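DNA damage response protein Rtt109, putative (Neosartorya fumigata, PDB 5ZB9) probably transfers the acetyl group of acetyl-CoA to lysine side chains of histones, histone H3 among them. Local coordinates at residues I89-A94 and V136-R141; A140-Q145 and A312-G317; I208-D213 and V316-L321; R266-L271 and A298-M303. One frame throughout, in Å; residues are numbered along the deposited sequence.

Contact 1. Residues I89-A94 and V136-R141. With GOL (glycerol), chain B.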
loop_
_atom_site.group_PDB
_atom_site.type_symbol
_atom_site.label_atom_id
_atom_site.label_comp_id
_atom_site.label_asym_id
_atom_site.label_seq_id
_atom_site.Cartn_x
_atom_site.Cartn_y
_atom_site.Cartn_z
ATOM N N ILE A 89 -2.569 5.541 -1.356
ATOM C CA ILE A 89 -2.347 4.751 -0.163
ATOM C C ILE A 89 -1.404 3.578 -0.471
ATOM O O ILE A 89 -1.779 2.614 -1.145
ATOM C CB ILE A 89 -3.673 4.257 0.403
ATOM C CG1 ILE A 89 -4.563 5.463 0.738
ATOM C CG2 ILE A 89 -3.448 3.413 1.639
ATOM C CD1 ILE A 89 -5.883 5.085 1.350
ATOM N N PHE A 90 -0.169 3.683 0.014
ATOM C CA PHE A 90 0.873 2.726 -0.332
ATOM C C PHE A 90 1.320 1.907 0.864
ATOM O O PHE A 90 1.664 2.463 1.908
ATOM C CB PHE A 90 2.084 3.449 -0.934
ATOM C CG PHE A 90 3.266 2.555 -1.166
ATOM C CD1 PHE A 90 3.265 1.642 -2.207
ATOM C CD2 PHE A 90 4.378 2.627 -0.343
ATOM C CE1 PHE A 90 4.359 0.808 -2.424
ATOM C CE2 PHE A 90 5.473 1.800 -0.554
ATOM C CZ PHE A 90 5.462 0.889 -1.596
ATOM N N VAL A 91 1.317 0.586 0.707
ATOM C CA VAL A 91 1.799 -0.309 1.755
ATOM C C VAL A 91 3.318 -0.415 1.659
ATOM O O VAL A 91 3.843 -0.861 0.641
ATOM C CB VAL A 91 1.179 -1.713 1.637
ATOM C CG1 VAL A 91 1.605 -2.585 2.813
ATOM C CG2 VAL A 91 -0.337 -1.618 1.533
ATOM N N SER A 92 4.026 0.002 2.702
ATOM C CA SER A 92 5.479 -0.011 2.650
ATOM C C SER A 92 6.057 -1.207 3.383
ATOM O O SER A 92 7.107 -1.717 3.007
ATOM C CB SER A 92 6.052 1.281 3.225
ATOM O OG SER A 92 5.574 1.505 4.537
ATOM N N LYS A 93 5.362 -1.665 4.419
ATOM C CA LYS A 93 5.850 -2.761 5.256
ATOM C C LYS A 93 4.701 -3.615 5.770
ATOM O O LYS A 93 3.630 -3.104 6.103
ATOM C CB LYS A 93 6.650 -2.221 6.456
ATOM C CG LYS A 93 7.950 -1.519 6.108
ATOM C CD LYS A 93 8.462 -0.659 7.269
ATOM C CE LYS A 93 9.649 0.187 6.819
ATOM N NZ LYS A 93 9.916 1.339 7.721
ATOM N N ALA A 94 4.933 -4.916 5.854
ATOM C CA ALA A 94 3.963 -5.827 6.444
ATOM C C ALA A 94 4.664 -7.115 6.816
ATOM O O ALA A 94 5.145 -7.835 5.948
ATOM C CB ALA A 94 2.816 -6.098 5.493
ATOM N N VAL A 136 -4.943 2.693 -4.083
ATOM C CA VAL A 136 -4.233 1.830 -3.152
ATOM C C VAL A 136 -3.198 1.054 -3.941
ATOM O O VAL A 136 -3.507 0.476 -4.980
ATOM C CB VAL A 136 -5.166 0.857 -2.410
ATOM C CG1 VAL A 136 -4.362 -0.030 -1.460
ATOM C CG2 VAL A 136 -6.223 1.623 -1.651
ATOM N N SER A 137 -1.967 1.044 -3.453
ATOM C CA SER A 137 -0.892 0.445 -4.206
ATOM C C SER A 137 0.085 -0.307 -3.305
ATOM O O SER A 137 0.222 -0.003 -2.120
ATOM C CB SER A 137 -0.156 1.528 -5.009
ATOM O OG SER A 137 0.829 0.961 -5.864
ATOM N N LEU A 138 0.769 -1.285 -3.890
ATOM C CA LEU A 138 1.767 -2.079 -3.181
ATOM C C LEU A 138 2.554 -2.913 -4.179
ATOM O O LEU A 138 2.090 -3.150 -5.294
ATOM C CB LEU A 138 1.103 -2.993 -2.142
ATOM C CG LEU A 138 0.170 -4.084 -2.687
ATOM C CD1 LEU A 138 0.914 -5.385 -3.055
ATOM C CD2 LEU A 138 -0.956 -4.366 -1.706
ATOM N N PHE A 139 3.730 -3.376 -3.779
ATOM C CA PHE A 139 4.410 -4.407 -4.548
ATOM C C PHE A 139 4.494 -5.653 -3.678
ATOM O O PHE A 139 4.642 -5.558 -2.468
ATOM C CB PHE A 139 5.795 -3.945 -5.036
ATOM C CG PHE A 139 6.801 -3.724 -3.942
ATOM C CD1 PHE A 139 6.984 -2.461 -3.393
ATOM C CD2 PHE A 139 7.598 -4.771 -3.482
ATOM C CE1 PHE A 139 7.932 -2.248 -2.388
ATOM C CE2 PHE A 139 8.545 -4.563 -2.475
ATOM C CZ PHE A 139 8.709 -3.305 -1.934
ATOM N N ALA A 140 4.367 -6.819 -4.294
ATOM C CA ALA A 140 4.327 -8.063 -3.538
ATOM C C ALA A 140 5.524 -8.931 -3.867
ATOM O O ALA A 140 5.732 -9.288 -5.025
ATOM C CB ALA A 140 3.040 -8.816 -3.817
ATOM N N ARG A 141 6.309 -9.258 -2.845
ATOM C CA ARG A 141 7.436 -10.174 -2.986
ATOM C C ARG A 141 7.929 -10.604 -1.612
ATOM O O ARG A 141 7.868 -9.833 -0.656
ATOM C CB ARG A 141 8.574 -9.530 -3.778
ATOM C CG ARG A 141 9.287 -8.393 -3.059
ATOM C CD ARG A 141 10.306 -7.727 -3.978
ATOM N NE ARG A 141 11.312 -8.686 -4.412
ATOM C CZ ARG A 141 12.534 -8.772 -3.898
ATOM N NH1 ARG A 141 12.909 -7.936 -2.941
ATOM N NH2 ARG A 141 13.382 -9.688 -4.352
HETATM C C1 GOL B . 4.191 -5.143 0.901
HETATM O O1 GOL B . 4.794 -6.311 0.369
HETATM C C2 GOL B . 5.221 -4.040 1.139
HETATM O O2 GOL B . 6.355 -4.572 1.777
HETATM C C3 GOL B . 5.664 -3.445 -0.189
HETATM O O3 GOL B . 4.555 -2.954 -0.914
#
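Ile89 O takes a hydrogen bond from Ser137 N (2.8 Å), and Val91 N gives one to Ser137 O (3.1 Å), between two parallel strands. Phe90 CA adds a C-H...O contact to Ser137 O at 3.3 Å. Here the packing is close. Val91 and Leu138 lie side by side on one face, their CB atoms 4.0 Å apart, two branched apolar chains pointing the same way. On the other face, with CG anti to the backbone N (chi1 173°), the Phe90 ring leans toward strand 133-140, and Phe139 CE1 sits at its edge, 4.1 Å from Phe90 CZ. Ser137 is small enough for this buried face, and its hydroxyl is held by Leu319 O of the next strand.

Beyond Val91 the strands part. Ser92 and Lys93 form a classic beta bulge opposite Glu77, and a glycerol, probably from the crystallisation liquor, stands between the chains. Phe139 N donates to glycerol O3 at 3.0 Å, while glycerol O1 donates to Phe139 O at 2.9 Å. Glycerol O2 meets Ser92 O at 3.2 Å, and glycerol C3 rests over the centre of the Phe139 ring. The strands belong to a beta-alpha-beta unit through helix 111-127. At the parted end lies Ala94, which binds coenzyme A in another structure of this protein, though none is bound here. Backbone groups that the opposite strand does not take are thus turned toward a polar guest with an aromatic wall, consistent with the splayed parallel strands that receive the cofactor in GNAT-type acetyltransferases.

Contact 2. Residues A140-Q145 and A312-G317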
loop_
_atom_site.group_PDB
_atom_site.type_symbol
_atom_site.label_atom_id
_atom_site.label_comp_id
_atom_site.label_asym_id
_atom_site.label_seq_id
_atom_site.Cartn_x
_atom_site.Cartn_y
_atom_site.Cartn_z
ATOM N N ALA A 140 4.367 -6.819 -4.294
ATOM C CA ALA A 140 4.327 -8.063 -3.538
ATOM C C ALA A 140 5.524 -8.931 -3.867
ATOM O O ALA A 140 5.732 -9.288 -5.025
ATOM C CB ALA A 140 3.040 -8.816 -3.817
ATOM N N ARG A 141 6.309 -9.258 -2.845
ATOM C CA ARG A 141 7.436 -10.174 -2.986
ATOM C C ARG A 141 7.929 -10.604 -1.612
ATOM O O ARG A 141 7.868 -9.833 -0.656
ATOM C CB ARG A 141 8.574 -9.530 -3.778
ATOM C CG ARG A 141 9.287 -8.393 -3.059
ATOM C CD ARG A 141 10.306 -7.727 -3.978
ATOM N NE ARG A 141 11.312 -8.686 -4.412
ATOM C CZ ARG A 141 12.534 -8.772 -3.898
ATOM N NH1 ARG A 141 12.909 -7.936 -2.941
ATOM N NH2 ARG A 141 13.382 -9.688 -4.352
ATOM N N ALA A 142 8.389 -11.846 -1.508
ATOM C CA ALA A 142 9.019 -12.323 -0.278
ATOM C C ALA A 142 10.363 -11.635 -0.091
ATOM O O ALA A 142 11.149 -11.545 -1.033
ATOM C CB ALA A 142 9.190 -13.827 -0.313
ATOM N N GLN A 143 10.632 -11.138 1.110
ATOM C CA GLN A 143 11.861 -10.378 1.319
ATOM C C GLN A 143 12.203 -10.210 2.773
ATOM O O GLN A 143 11.493 -10.698 3.648
ATOM C CB GLN A 143 11.753 -8.997 0.683
ATOM C CG GLN A 143 10.806 -8.082 1.402
ATOM C CD GLN A 143 10.520 -6.824 0.606
ATOM O OE1 GLN A 143 9.380 -6.344 0.567
ATOM N NE2 GLN A 143 11.557 -6.280 -0.038
ATOM N N ASN A 144 13.298 -9.496 3.018
ATOM C CA ASN A 144 13.767 -9.210 4.369
ATOM C C ASN A 144 13.074 -7.985 4.951
ATOM O O ASN A 144 13.715 -6.946 5.133
ATOM C CB ASN A 144 15.283 -8.990 4.377
ATOM C CG ASN A 144 16.025 -9.959 3.469
ATOM O OD1 ASN A 144 15.840 -11.175 3.550
ATOM N ND2 ASN A 144 16.867 -9.419 2.591
ATOM N N GLN A 145 11.772 -8.099 5.217
ATOM C CA GLN A 145 11.012 -7.011 5.829
ATOM C C GLN A 145 11.743 -6.512 7.081
ATOM O O GLN A 145 12.238 -7.313 7.881
ATOM C CB GLN A 145 9.585 -7.466 6.178
ATOM C CG GLN A 145 8.724 -7.896 4.980
ATOM C CD GLN A 145 7.896 -6.754 4.369
ATOM O OE1 GLN A 145 7.924 -5.617 4.845
ATOM N NE2 GLN A 145 7.154 -7.064 3.307
ATOM N N ALA A 312 15.593 -15.748 -12.291
ATOM C CA ALA A 312 16.154 -16.881 -11.548
ATOM C C ALA A 312 15.162 -17.426 -10.528
ATOM O O ALA A 312 15.554 -17.871 -9.455
ATOM C CB ALA A 312 17.461 -16.485 -10.849
ATOM N N GLY A 313 13.874 -17.380 -10.856
ATOM C CA GLY A 313 12.859 -17.920 -9.972
ATOM C C GLY A 313 12.173 -16.917 -9.066
ATOM O O GLY A 313 11.215 -17.269 -8.385
ATOM N N ARG A 314 12.650 -15.674 -9.043
ATOM C CA ARG A 314 12.000 -14.633 -8.248
ATOM C C ARG A 314 10.886 -13.926 -9.032
ATOM O O ARG A 314 10.987 -13.737 -10.242
ATOM C CB ARG A 314 13.025 -13.604 -7.761
ATOM C CG ARG A 314 14.133 -14.168 -6.878
ATOM C CD ARG A 314 13.581 -14.962 -5.697
ATOM N NE ARG A 314 12.578 -14.221 -4.939
ATOM C CZ ARG A 314 12.846 -13.438 -3.898
ATOM N NH1 ARG A 314 14.097 -13.289 -3.481
ATOM N NH2 ARG A 314 11.860 -12.799 -3.276
ATOM N N LEU A 315 9.816 -13.547 -8.342
ATOM C CA LEU A 315 8.788 -12.708 -8.949
ATOM C C LEU A 315 8.410 -11.567 -8.013
ATOM O O LEU A 315 8.561 -11.672 -6.797
ATOM C CB LEU A 315 7.536 -13.519 -9.295
ATOM C CG LEU A 315 7.617 -14.601 -10.375
ATOM C CD1 LEU A 315 6.300 -15.363 -10.467
ATOM C CD2 LEU A 315 7.992 -13.998 -11.727
ATOM N N VAL A 316 7.939 -10.469 -8.592
ATOM C CA VAL A 316 7.285 -9.428 -7.818
ATOM C C VAL A 316 6.024 -9.011 -8.563
ATOM O O VAL A 316 6.008 -8.936 -9.792
ATOM C CB VAL A 316 8.219 -8.213 -7.556
ATOM C CG1 VAL A 316 9.048 -7.899 -8.772
ATOM C CG2 VAL A 316 7.430 -6.996 -7.124
ATOM N N GLY A 317 4.948 -8.797 -7.823
ATOM C CA GLY A 317 3.726 -8.302 -8.424
ATOM C C GLY A 317 3.504 -6.851 -8.039
ATOM O O GLY A 317 3.760 -6.456 -6.900
HETATM O O HOH W 1 11.119 -10.773 -6.118
HETATM O O HOH W 2 14.089 -11.465 -0.973
#
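Ala140 and Gly317 face each other as an antiparallel hydrogen-bonded pair: Ala140 N donates to Gly317 O at 2.7 Å, and Gly317 N returns a bond to Ala140 O at 2.9 Å. Val316 CA also approaches Ala140 O at 3.2 Å as a C-H...O contact.

Apolar packing is slight: Arg141 CB lies 4.0 Å from Val316 CB, the arginine spending its aliphatic base on the valine. Here the end of strand 133-140 runs antiparallel to the start of strand 317-324 in the central sheet, and the loops beyond them meet; Ile166 and Trp169 of helix 162-177 pack on the small Ala140.

Two arginines take over farther out. Bent at both chi2 (-53°) and chi3 (-51°), the Arg314 chain curls so that its NH2 gives Ala142 O a short but bent hydrogen bond (2.7 Å), the oxygen lying close to the guanidinium plane. The guanidinium of Arg141 stacks on that of Arg314, its NH2 over one face, with planes 15° apart and centres 4.7 Å apart, although the two chains cross at about a right angle. Asp162, in a salt bridge with Arg314 NE, probably eases the meeting of like charges.

Waters carry the remaining links. One accepts from Arg141 NE at 2.7 Å and donates to Leu315 O; the other accepts from Arg314 NH1 and donates to Ala142 O, giving that carbonyl a second partner.

Contact 3. Residues I208-D213 and V316-L321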
loop_
_atom_site.group_PDB
_atom_site.type_symbol
_atom_site.label_atom_id
_atom_site.label_comp_id
_atom_site.label_asym_id
_atom_site.label_seq_id
_atom_site.Cartn_x
_atom_site.Cartn_y
_atom_site.Cartn_z
ATOM N N ILE A 208 0.221 -6.263 -12.412
ATOM C CA ILE A 208 1.268 -6.620 -13.356
ATOM C C ILE A 208 2.344 -7.457 -12.666
ATOM O O ILE A 208 2.870 -7.077 -11.622
ATOM C CB ILE A 208 1.912 -5.378 -13.988
ATOM C CG1 ILE A 208 0.998 -4.800 -15.068
ATOM C CG2 ILE A 208 3.258 -5.728 -14.609
ATOM C CD1 ILE A 208 1.648 -3.662 -15.837
ATOM N N VAL A 209 2.650 -8.605 -13.251
ATOM C CA VAL A 209 3.731 -9.447 -12.774
ATOM C C VAL A 209 4.697 -9.675 -13.919
ATOM O O VAL A 209 4.507 -10.595 -14.708
ATOM C CB VAL A 209 3.210 -10.799 -12.259
ATOM C CG1 VAL A 209 4.335 -11.600 -11.619
ATOM C CG2 VAL A 209 2.066 -10.584 -11.283
ATOM N N PRO A 210 5.727 -8.824 -14.026
ATOM C CA PRO A 210 6.690 -8.893 -15.137
ATOM C C PRO A 210 7.271 -10.295 -15.283
ATOM O O PRO A 210 7.709 -10.876 -14.286
ATOM C CB PRO A 210 7.775 -7.887 -14.735
ATOM C CG PRO A 210 7.095 -6.960 -13.771
ATOM C CD PRO A 210 6.104 -7.809 -13.026
ATOM N N GLY A 211 7.250 -10.835 -16.500
ATOM C CA GLY A 211 7.702 -12.193 -16.744
ATOM C C GLY A 211 6.535 -13.146 -16.948
ATOM O O GLY A 211 6.703 -14.248 -17.463
ATOM N N CYS A 212 5.345 -12.725 -16.539
ATOM C CA CYS A 212 4.161 -13.560 -16.669
ATOM C C CYS A 212 3.232 -12.987 -17.716
ATOM O O CYS A 212 2.947 -11.790 -17.706
ATOM C CB CYS A 212 3.427 -13.683 -15.331
ATOM S SG CYS A 212 4.342 -14.552 -14.038
ATOM N N ASP A 213 2.748 -13.837 -18.615
ATOM C CA ASP A 213 1.880 -13.362 -19.682
ATOM C C ASP A 213 0.467 -13.112 -19.175
ATOM O O ASP A 213 0.165 -13.345 -18.002
ATOM C CB ASP A 213 1.873 -14.352 -20.860
ATOM C CG ASP A 213 1.287 -15.717 -20.509
ATOM O OD1 ASP A 213 0.350 -15.826 -19.688
ATOM O OD2 ASP A 213 1.754 -16.703 -21.098
ATOM N N VAL A 316 7.939 -10.469 -8.592
ATOM C CA VAL A 316 7.285 -9.428 -7.818
ATOM C C VAL A 316 6.024 -9.011 -8.563
ATOM O O VAL A 316 6.008 -8.936 -9.792
ATOM C CB VAL A 316 8.219 -8.213 -7.556
ATOM C CG1 VAL A 316 9.048 -7.899 -8.772
ATOM C CG2 VAL A 316 7.430 -6.996 -7.124
ATOM N N GLY A 317 4.948 -8.797 -7.823
ATOM C CA GLY A 317 3.726 -8.302 -8.424
ATOM C C GLY A 317 3.504 -6.851 -8.039
ATOM O O GLY A 317 3.760 -6.456 -6.900
ATOM N N PHE A 318 3.031 -6.053 -8.987
ATOM C CA PHE A 318 2.692 -4.671 -8.702
ATOM C C PHE A 318 1.194 -4.487 -8.803
ATOM O O PHE A 318 0.576 -4.847 -9.801
ATOM C CB PHE A 318 3.427 -3.729 -9.651
ATOM C CG PHE A 318 4.913 -3.903 -9.625
ATOM C CD1 PHE A 318 5.669 -3.339 -8.616
ATOM C CD2 PHE A 318 5.555 -4.649 -10.598
ATOM C CE1 PHE A 318 7.037 -3.505 -8.575
ATOM C CE2 PHE A 318 6.932 -4.815 -10.566
ATOM C CZ PHE A 318 7.673 -4.239 -9.548
ATOM N N LEU A 319 0.613 -3.925 -7.754
ATOM C CA LEU A 319 -0.830 -3.817 -7.650
ATOM C C LEU A 319 -1.302 -2.365 -7.496
ATOM O O LEU A 319 -0.764 -1.605 -6.688
ATOM C CB LEU A 319 -1.306 -4.660 -6.477
ATOM C CG LEU A 319 -2.802 -4.855 -6.326
ATOM C CD1 LEU A 319 -3.292 -5.632 -7.520
ATOM C CD2 LEU A 319 -3.082 -5.636 -5.077
ATOM N N TRP A 320 -2.297 -1.983 -8.289
ATOM C CA TRP A 320 -2.926 -0.678 -8.146
ATOM C C TRP A 320 -4.431 -0.862 -8.090
ATOM O O TRP A 320 -5.037 -1.382 -9.027
ATOM C CB TRP A 320 -2.551 0.265 -9.299
ATOM C CG TRP A 320 -1.081 0.335 -9.545
ATOM C CD1 TRP A 320 -0.183 1.165 -8.934
ATOM C CD2 TRP A 320 -0.327 -0.472 -10.455
ATOM N NE1 TRP A 320 1.079 0.928 -9.415
ATOM C CE2 TRP A 320 1.021 -0.071 -10.348
ATOM C CE3 TRP A 320 -0.660 -1.493 -11.351
ATOM C CZ2 TRP A 320 2.038 -0.660 -11.101
ATOM C CZ3 TRP A 320 0.352 -2.074 -12.106
ATOM C CH2 TRP A 320 1.685 -1.654 -11.974
ATOM N N LEU A 321 -5.028 -0.468 -6.973
ATOM C CA LEU A 321 -6.470 -0.400 -6.885
ATOM C C LEU A 321 -6.872 1.045 -7.113
ATOM O O LEU A 321 -6.539 1.920 -6.308
ATOM C CB LEU A 321 -6.965 -0.902 -5.530
ATOM C CG LEU A 321 -8.448 -0.641 -5.255
ATOM C CD1 LEU A 321 -9.331 -1.431 -6.226
ATOM C CD2 LEU A 321 -8.778 -0.967 -3.810
HETATM O O HOH W 3 8.006 -10.419 -11.594
#
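CG stands anti to the carbonyl carbon in both Phe318 (chi1 -56°) and Trp320 (chi1 -50°), and these settings bring the rings to Pro210 and Ile208. Pro210 CG meets the Phe318 ring at its edge, in the ring plane, 3.9 Å from CE2; the two side chains cross at about a right angle. Ile208 CG1 comes to the edge of the indole, 4.1 Å from Trp320 CZ3. Val316 CG2 leans over a face of the Phe318 ring, toward its rim.

Beneath the rings, Ile208 and Phe318 form an antiparallel hydrogen-bonded pair, with Ile208 N to Phe318 O at 3.0 Å and Phe318 N to Ile208 O at 2.8 Å; the latter is almost straight at the hydrogen (174°). The pair lies at the end of strand 202-208, which flanks strand 317-324 on one side, with 133-140 on the other. Val209 points to the other face, where its CG2 rests 4.0 Å from Gly317 CA, an approach that glycine's lack of a side chain permits, and Ile166 of helix 162-177 packs against it.

The chain then leaves the sheet through a type II beta turn from Val209 to Cys212, closed by the hydrogen bond from Cys212 N to Val209 O (2.9 Å). Pro210 suits the second position of this turn, and Gly211 the third, where phi is positive. A water donates to Pro210 O at 2.7 Å and accepts from Val316 N at 3.0 Å, tying turn to strand. Trp320 NE1 is hydrogen-bonded to the acetyl oxygen of acetylated Lys264, and Asp213 caps the following helix through Glu216 N.

Contact 4. Residues R266-L271 and A298-M303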
loop_
_atom_site.group_PDB
_atom_site.type_symbol
_atom_site.label_atom_id
_atom_site.label_comp_id
_atom_site.label_asym_id
_atom_site.label_seq_id
_atom_site.Cartn_x
_atom_site.Cartn_y
_atom_site.Cartn_z
ATOM N N ARG A 266 14.057 1.024 -8.033
ATOM C CA ARG A 266 15.467 0.670 -8.126
ATOM C C ARG A 266 15.898 0.682 -9.588
ATOM O O ARG A 266 16.965 1.186 -9.932
ATOM C CB ARG A 266 15.713 -0.702 -7.493
ATOM C CG ARG A 266 17.150 -0.965 -7.075
ATOM C CD ARG A 266 17.319 -2.325 -6.370
ATOM N NE ARG A 266 17.253 -3.465 -7.293
ATOM C CZ ARG A 266 18.241 -3.828 -8.112
ATOM N NH1 ARG A 266 19.371 -3.134 -8.134
ATOM N NH2 ARG A 266 18.100 -4.875 -8.918
ATOM N N PHE A 267 15.040 0.135 -10.439
ATOM C CA PHE A 267 15.256 0.112 -11.877
ATOM C C PHE A 267 15.195 1.523 -12.455
ATOM O O PHE A 267 16.053 1.905 -13.247
ATOM C CB PHE A 267 14.209 -0.787 -12.545
ATOM C CG PHE A 267 14.480 -1.075 -13.993
ATOM C CD1 PHE A 267 15.764 -1.005 -14.506
ATOM C CD2 PHE A 267 13.439 -1.418 -14.847
ATOM C CE1 PHE A 267 16.008 -1.279 -15.845
ATOM C CE2 PHE A 267 13.676 -1.691 -16.190
ATOM C CZ PHE A 267 14.960 -1.618 -16.689
ATOM N N LEU A 268 14.174 2.286 -12.065
ATOM C CA LEU A 268 14.012 3.660 -12.542
ATOM C C LEU A 268 15.263 4.502 -12.264
ATOM O O LEU A 268 15.673 5.330 -13.075
ATOM C CB LEU A 268 12.792 4.318 -11.893
ATOM C CG LEU A 268 11.417 3.901 -12.407
ATOM C CD1 LEU A 268 10.342 4.593 -11.601
ATOM C CD2 LEU A 268 11.251 4.232 -13.874
ATOM N N ILE A 269 15.868 4.264 -11.110
ATOM C CA ILE A 269 17.024 5.025 -10.682
ATOM C C ILE A 269 18.261 4.648 -11.510
ATOM O O ILE A 269 19.045 5.523 -11.883
ATOM C CB ILE A 269 17.257 4.821 -9.170
ATOM C CG1 ILE A 269 16.216 5.634 -8.391
ATOM C CG2 ILE A 269 18.671 5.208 -8.758
ATOM C CD1 ILE A 269 16.122 5.268 -6.925
ATOM N N ASP A 270 18.404 3.362 -11.827
ATOM C CA ASP A 270 19.465 2.892 -12.712
ATOM C C ASP A 270 19.324 3.453 -14.114
ATOM O O ASP A 270 20.315 3.809 -14.754
ATOM C CB ASP A 270 19.478 1.367 -12.789
ATOM C CG ASP A 270 20.094 0.733 -11.572
ATOM O OD1 ASP A 270 20.418 1.476 -10.625
ATOM O OD2 ASP A 270 20.247 -0.509 -11.556
ATOM N N LEU A 271 18.093 3.502 -14.603
ATOM C CA LEU A 271 17.846 4.039 -15.929
ATOM C C LEU A 271 18.097 5.549 -15.929
ATOM O O LEU A 271 18.681 6.074 -16.869
ATOM C CB LEU A 271 16.424 3.729 -16.389
ATOM C CG LEU A 271 16.064 2.266 -16.634
ATOM C CD1 LEU A 271 14.556 2.112 -16.706
ATOM C CD2 LEU A 271 16.717 1.755 -17.906
ATOM N N ALA A 298 6.065 0.412 -22.310
ATOM C CA ALA A 298 5.955 -1.008 -22.642
ATOM C C ALA A 298 7.293 -1.721 -22.481
ATOM O O ALA A 298 7.360 -2.850 -21.996
ATOM C CB ALA A 298 5.437 -1.177 -24.066
ATOM N N GLN A 299 8.360 -1.046 -22.888
ATOM C CA GLN A 299 9.689 -1.635 -22.858
ATOM C C GLN A 299 10.246 -1.655 -21.430
ATOM O O GLN A 299 11.055 -2.517 -21.078
ATOM C CB GLN A 299 10.616 -0.868 -23.798
ATOM C CG GLN A 299 11.822 -1.653 -24.264
ATOM C CD GLN A 299 12.775 -0.823 -25.122
ATOM O OE1 GLN A 299 12.448 0.291 -25.557
ATOM N NE2 GLN A 299 13.969 -1.368 -25.364
ATOM N N PHE A 300 9.803 -0.706 -20.610
ATOM C CA PHE A 300 10.146 -0.697 -19.189
ATOM C C PHE A 300 9.631 -1.961 -18.486
ATOM O O PHE A 300 10.381 -2.614 -17.762
ATOM C CB PHE A 300 9.590 0.570 -18.512
ATOM C CG PHE A 300 9.766 0.597 -17.011
ATOM C CD1 PHE A 300 10.953 1.033 -16.445
ATOM C CD2 PHE A 300 8.737 0.196 -16.169
ATOM C CE1 PHE A 300 11.119 1.055 -15.069
ATOM C CE2 PHE A 300 8.896 0.219 -14.791
ATOM C CZ PHE A 300 10.087 0.650 -14.241
ATOM N N TRP A 301 8.365 -2.319 -18.704
ATOM C CA TRP A 301 7.813 -3.511 -18.057
ATOM C C TRP A 301 8.481 -4.786 -18.578
ATOM O O TRP A 301 8.678 -5.747 -17.824
ATOM C CB TRP A 301 6.290 -3.604 -18.238
ATOM C CG TRP A 301 5.523 -2.512 -17.545
ATOM C CD1 TRP A 301 4.689 -1.607 -18.128
ATOM C CD2 TRP A 301 5.534 -2.198 -16.142
ATOM N NE1 TRP A 301 4.178 -0.750 -17.181
ATOM C CE2 TRP A 301 4.683 -1.088 -15.955
ATOM C CE3 TRP A 301 6.180 -2.747 -15.029
ATOM C CZ2 TRP A 301 4.461 -0.516 -14.702
ATOM C CZ3 TRP A 301 5.961 -2.177 -13.784
ATOM C CH2 TRP A 301 5.107 -1.074 -13.632
ATOM N N GLU A 302 8.837 -4.795 -19.859
ATOM C CA GLU A 302 9.516 -5.953 -20.418
ATOM C C GLU A 302 10.879 -6.119 -19.781
ATOM O O GLU A 302 11.256 -7.215 -19.374
ATOM C CB GLU A 302 9.670 -5.839 -21.928
ATOM C CG GLU A 302 10.218 -7.114 -22.547
ATOM C CD GLU A 302 10.849 -6.896 -23.916
ATOM O OE1 GLU A 302 10.691 -5.787 -24.488
ATOM O OE2 GLU A 302 11.519 -7.838 -24.407
ATOM N N MET A 303 11.620 -5.024 -19.681
ATOM C CA MET A 303 12.973 -5.101 -19.143
ATOM C C MET A 303 12.976 -5.280 -17.623
ATOM O O MET A 303 13.973 -5.726 -17.053
ATOM C CB MET A 303 13.773 -3.862 -19.547
ATOM C CG MET A 303 14.051 -3.777 -21.047
ATOM S SD MET A 303 15.044 -5.168 -21.659
ATOM C CE MET A 303 13.807 -6.109 -22.538
#
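Helix segments 266-271 and 298-303 cross at 115° with their axes 11.6 Å apart, a wide spacing that large side chains bridge. Phe267 and Phe300 each hold CG anti to the backbone nitrogen (chi1 174° in Phe300), which extends the two rings past each other from opposite helices. Their planes are close to parallel, 19° apart, but displaced along their planes, so that little of one ring lies over the other, with centroids 5.2 Å apart.

Leucines fit round this pair. Leu271 CD1 sits over the centre of the Phe267 ring while touching the edge of the other, 3.8 Å from Phe300 CD1; one methyl thus serves both aromatics. Leu268 comes at about a right angle to Phe300, its CD2 3.4 Å from Phe300 CE1. At the far edge of the first ring, Met303 CB lies 3.8 Å from Phe267 CZ, before the flexible methionine chain bends away. The carbonyl Phe300 O also lies in the plane of the Phe267 ring, 3.8 Å from CE2.

Trp291 packs on both leucines. Helix 297-304 precedes strand 317-324 of the central sheet, and the contact lies away from the coenzyme A site. Since the join across the helices rests on dispersion and the exclusion of water, without directional polar bonds between them, its specificity probably comes from the fit of ring and methyl shapes.

Contacts 1, 2 and 3 follow the central sheet outward: strand 133-140 pairs with 86-96 in contact 1 and reaches 317-324 in contact 2, and strand 317-324 meets the end of 202-208 in contact 3. A probable hydrogen bond from Leu321 N to Val136 O (2.7 Å) ties contact 1 to contact 3. The coenzyme A site lies nearest contact 1, which holds Ala94; the side chains of Leu138 and Trp168 are about 7 Å apart. Gln145 of contact 2, though poorly ordered, probably accepts from Ala94 N through OE1 and is hydrogen-bonded to the glycerol through NE2. Contact 4 lies farther off, its centre about 14 Å from that of contact 3, yet Trp301 CH2 touches Trp320 CH2 at 3.8 Å.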